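Local coordinates for protein TOXN (Pectobacterium atrosepticum, PDB 2XDB) that acts as the endoribonuclease toxin of a type III toxin-antitoxin system, cutting RNA within AAA(U/G) sequences and held in check by the ToxI RNA, at residues Pro109-Arg112 and Met113-Gln117. Numbering follows the deposited sequence.
Sequences PYKR and MLYKQ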
ATOM      1  N   PRO A 109      19.986   6.407  -4.991  1.00 65.65           N
ATOM      2  CA  PRO A 109      19.130   7.436  -4.393  1.00 62.40           C
ATOM      3  C   PRO A 109      17.801   6.864  -3.940  1.00 61.14           C
ATOM      4  O   PRO A 109      17.290   7.258  -2.890  1.00 64.49           O
ATOM      5  CB  PRO A 109      18.886   8.402  -5.555  1.00 60.73           C
ATOM      6  CG  PRO A 109      20.053   8.227  -6.432  1.00 59.97           C
ATOM      7  CD  PRO A 109      20.405   6.769  -6.353  1.00 63.11           C
ATOM      8  N   TYR A 110      17.240   5.959  -4.735  1.00 53.53           N
ATOM      9  CA  TYR A 110      15.970   5.333  -4.396  1.00 51.72           C
ATOM     10  C   TYR A 110      16.067   4.716  -3.010  1.00 56.37           C
ATOM     11  O   TYR A 110      15.194   4.919  -2.174  1.00 65.35           O
ATOM     12  CB  TYR A 110      15.617   4.275  -5.433  1.00 52.76           C
ATOM     13  CG  TYR A 110      14.297   3.570  -5.226  1.00 51.91           C
ATOM     14  CD1 TYR A 110      14.229   2.180  -5.206  1.00 47.40           C
ATOM     15  CD2 TYR A 110      13.120   4.286  -5.062  1.00 53.89           C
ATOM     16  CE1 TYR A 110      13.029   1.518  -5.029  1.00 47.78           C
ATOM     17  CE2 TYR A 110      11.909   3.633  -4.878  1.00 54.69           C
ATOM     18  CZ  TYR A 110      11.871   2.247  -4.862  1.00 52.56           C
ATOM     19  OH  TYR A 110      10.678   1.594  -4.682  1.00 46.59           O
ATOM     20  N   LYS A 111      17.142   3.981  -2.750  1.00 54.69           N
ATOM     21  CA  LYS A 111      17.344   3.411  -1.418  1.00 55.39           C
ATOM     22  C   LYS A 111      17.305   4.487  -0.341  1.00 57.24           C
ATOM     23  O   LYS A 111      16.643   4.317   0.676  1.00 67.11           O
ATOM     24  CB  LYS A 111      18.652   2.637  -1.347  1.00 53.04           C
ATOM     25  CG  LYS A 111      18.818   1.797  -0.110  1.00 51.17           C
ATOM     26  CD  LYS A 111      19.993   0.837  -0.280  1.00 56.15           C
ATOM     27  CE  LYS A 111      20.217   0.015   0.972  1.00 64.96           C
ATOM     28  NZ  LYS A 111      21.459  -0.809   0.929  1.00 69.97           N
ATOM     29  N   ARG A 112      17.998   5.600  -0.561  1.00 51.80           N
ATOM     30  CA  ARG A 112      17.960   6.700   0.403  1.00 55.11           C
ATOM     31  C   ARG A 112      16.530   7.162   0.663  1.00 56.93           C
ATOM     32  O   ARG A 112      16.149   7.431   1.806  1.00 66.69           O
ATOM     33  CB  ARG A 112      18.811   7.891  -0.050  1.00 53.04           C
ATOM     34  CG  ARG A 112      20.299   7.619  -0.121  1.00 55.21           C
ATOM     35  CD  ARG A 112      21.068   8.875  -0.530  1.00 67.63           C
ATOM     36  NE  ARG A 112      22.162   8.549  -1.445  1.00 84.47           N
ATOM     37  CZ  ARG A 112      22.128   8.755  -2.759  1.00 94.33           C
ATOM     38  NH1 ARG A 112      23.166   8.422  -3.521  1.00 95.72           N
ATOM     39  NH2 ARG A 112      21.056   9.309  -3.314  1.00 94.33           N
ATOM     40  N   MET A 113      15.748   7.255  -0.403  1.00 49.88           N
ATOM     41  CA  MET A 113      14.364   7.695  -0.302  1.00 49.00           C
ATOM     42  C   MET A 113      13.583   6.690   0.527  1.00 53.09           C
ATOM     43  O   MET A 113      12.848   7.066   1.441  1.00 61.16           O
ATOM     44  CB  MET A 113      13.731   7.832  -1.698  1.00 42.86           C
ATOM     45  CG  MET A 113      12.518   8.736  -1.732  1.00 35.81           C
ATOM     46  SD  MET A 113      11.507   8.540  -3.201  1.00 60.97           S
ATOM     47  CE  MET A 113      11.081   6.809  -3.062  1.00 68.58           C
ATOM     48  N   LEU A 114      13.743   5.408   0.207  1.00 43.63           N
ATOM     49  CA  LEU A 114      13.107   4.353   0.986  1.00 42.77           C
ATOM     50  C   LEU A 114      13.360   4.557   2.485  1.00 46.28           C
ATOM     51  O   LEU A 114      12.470   4.373   3.317  1.00 50.30           O
ATOM     52  CB  LEU A 114      13.600   2.980   0.535  1.00 36.67           C
ATOM     53  CG  LEU A 114      13.137   2.567  -0.860  1.00 44.81           C
ATOM     54  CD1 LEU A 114      13.678   1.203  -1.232  1.00 45.62           C
ATOM     55  CD2 LEU A 114      11.619   2.566  -0.902  1.00 50.81           C
ATOM     56  N   TYR A 115      14.570   4.969   2.827  1.00 43.80           N
ATOM     57  CA  TYR A 115      14.916   5.110   4.226  1.00 45.29           C
ATOM     58  C   TYR A 115      14.379   6.372   4.847  1.00 45.84           C
ATOM     59  O   TYR A 115      14.191   6.436   6.058  1.00 50.11           O
ATOM     60  CB  TYR A 115      16.417   5.020   4.430  1.00 47.32           C
ATOM     61  CG  TYR A 115      16.882   3.602   4.541  1.00 49.59           C
ATOM     62  CD1 TYR A 115      16.245   2.710   5.398  1.00 48.93           C
ATOM     63  CD2 TYR A 115      17.946   3.146   3.792  1.00 47.57           C
ATOM     64  CE1 TYR A 115      16.671   1.405   5.498  1.00 49.99           C
ATOM     65  CE2 TYR A 115      18.384   1.849   3.893  1.00 47.91           C
ATOM     66  CZ  TYR A 115      17.744   0.984   4.737  1.00 48.92           C
ATOM     67  OH  TYR A 115      18.189  -0.305   4.814  1.00 49.02           O
ATOM     68  N   LYS A 116      14.134   7.387   4.035  1.00 46.00           N
ATOM     69  CA  LYS A 116      13.480   8.567   4.575  1.00 49.33           C
ATOM     70  C   LYS A 116      12.008   8.228   4.773  1.00 53.60           C
ATOM     71  O   LYS A 116      11.376   8.656   5.731  1.00 55.34           O
ATOM     72  CB  LYS A 116      13.664   9.762   3.650  1.00 49.16           C
ATOM     73  CG  LYS A 116      15.076  10.343   3.676  1.00 51.58           C
ATOM     74  CD  LYS A 116      15.326  11.090   4.973  1.00 52.45           C
ATOM     75  CE  LYS A 116      16.698  11.723   5.003  1.00 52.59           C
ATOM     76  NZ  LYS A 116      16.995  12.282   6.356  1.00 56.40           N
ATOM     77  N   GLN A 117      11.475   7.416   3.871  1.00 52.65           N
ATOM     78  CA  GLN A 117      10.101   6.982   3.987  1.00 49.35           C
ATOM     79  C   GLN A 117       9.892   6.080   5.208  1.00 53.72           C
ATOM     80  O   GLN A 117       8.931   6.265   5.975  1.00 48.59           O
ATOM     81  CB  GLN A 117       9.664   6.284   2.703  1.00 45.09           C
ATOM     82  CG  GLN A 117       9.358   7.235   1.569  1.00 45.36           C
ATOM     83  CD  GLN A 117       9.039   6.502   0.277  1.00 49.55           C
ATOM     84  OE1 GLN A 117       9.652   5.479  -0.030  1.00 51.78           O
ATOM     85  NE2 GLN A 117       8.079   7.023  -0.490  1.00 49.19           N
TER
HETATM   86  O   HOH W   1      20.642  -1.046   4.254  1.00 58.21           O
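Leu114 lies over one face of the Tyr110 ring, and this apolar contact carries the pairing: Leu114 CG stands 4.2 Å from the ring centroid, only 9° off the normal, which meets the geometry of a CH-pi contact. Its two methyls spread over the same ring, CD1 towards CE1 and CD2 towards CZ and OH. Met113 adds a methyl obliquely, with CE 3.8 Å from Tyr110 CE2. With CG anti to the backbone N (chi1 -178°), Tyr110 leans along the helix towards both partners.

One residue on, and so on a neighbouring side of the helix, Lys111 and Tyr115 run side by side in the same direction, Lys111 CE being 3.9 Å from Tyr115 CE2. A water 2.6 Å from Tyr115 OH also receives a weak bond from Lys111 NZ, whose stronger partners are the carbonyls of Met105 and Leu102.

Backbone bonds underlie both pairs. Leu114 N to Tyr110 O is nearly straight (2.8 Å, 171°), and Tyr115 N reaches Lys111 O at 3.1 Å. Beyond the helix, Leu114 rests on Phe3 of strand 3-6, while Lys116 forms a salt bridge with Glu73. Side-chain contacts at i to i+3 and i to i+4, over i to i+4 backbone bonds, are characteristic of an alpha-helix, here the opening turns of helix 109-123, packed beside the antiparallel sheet of ToxN.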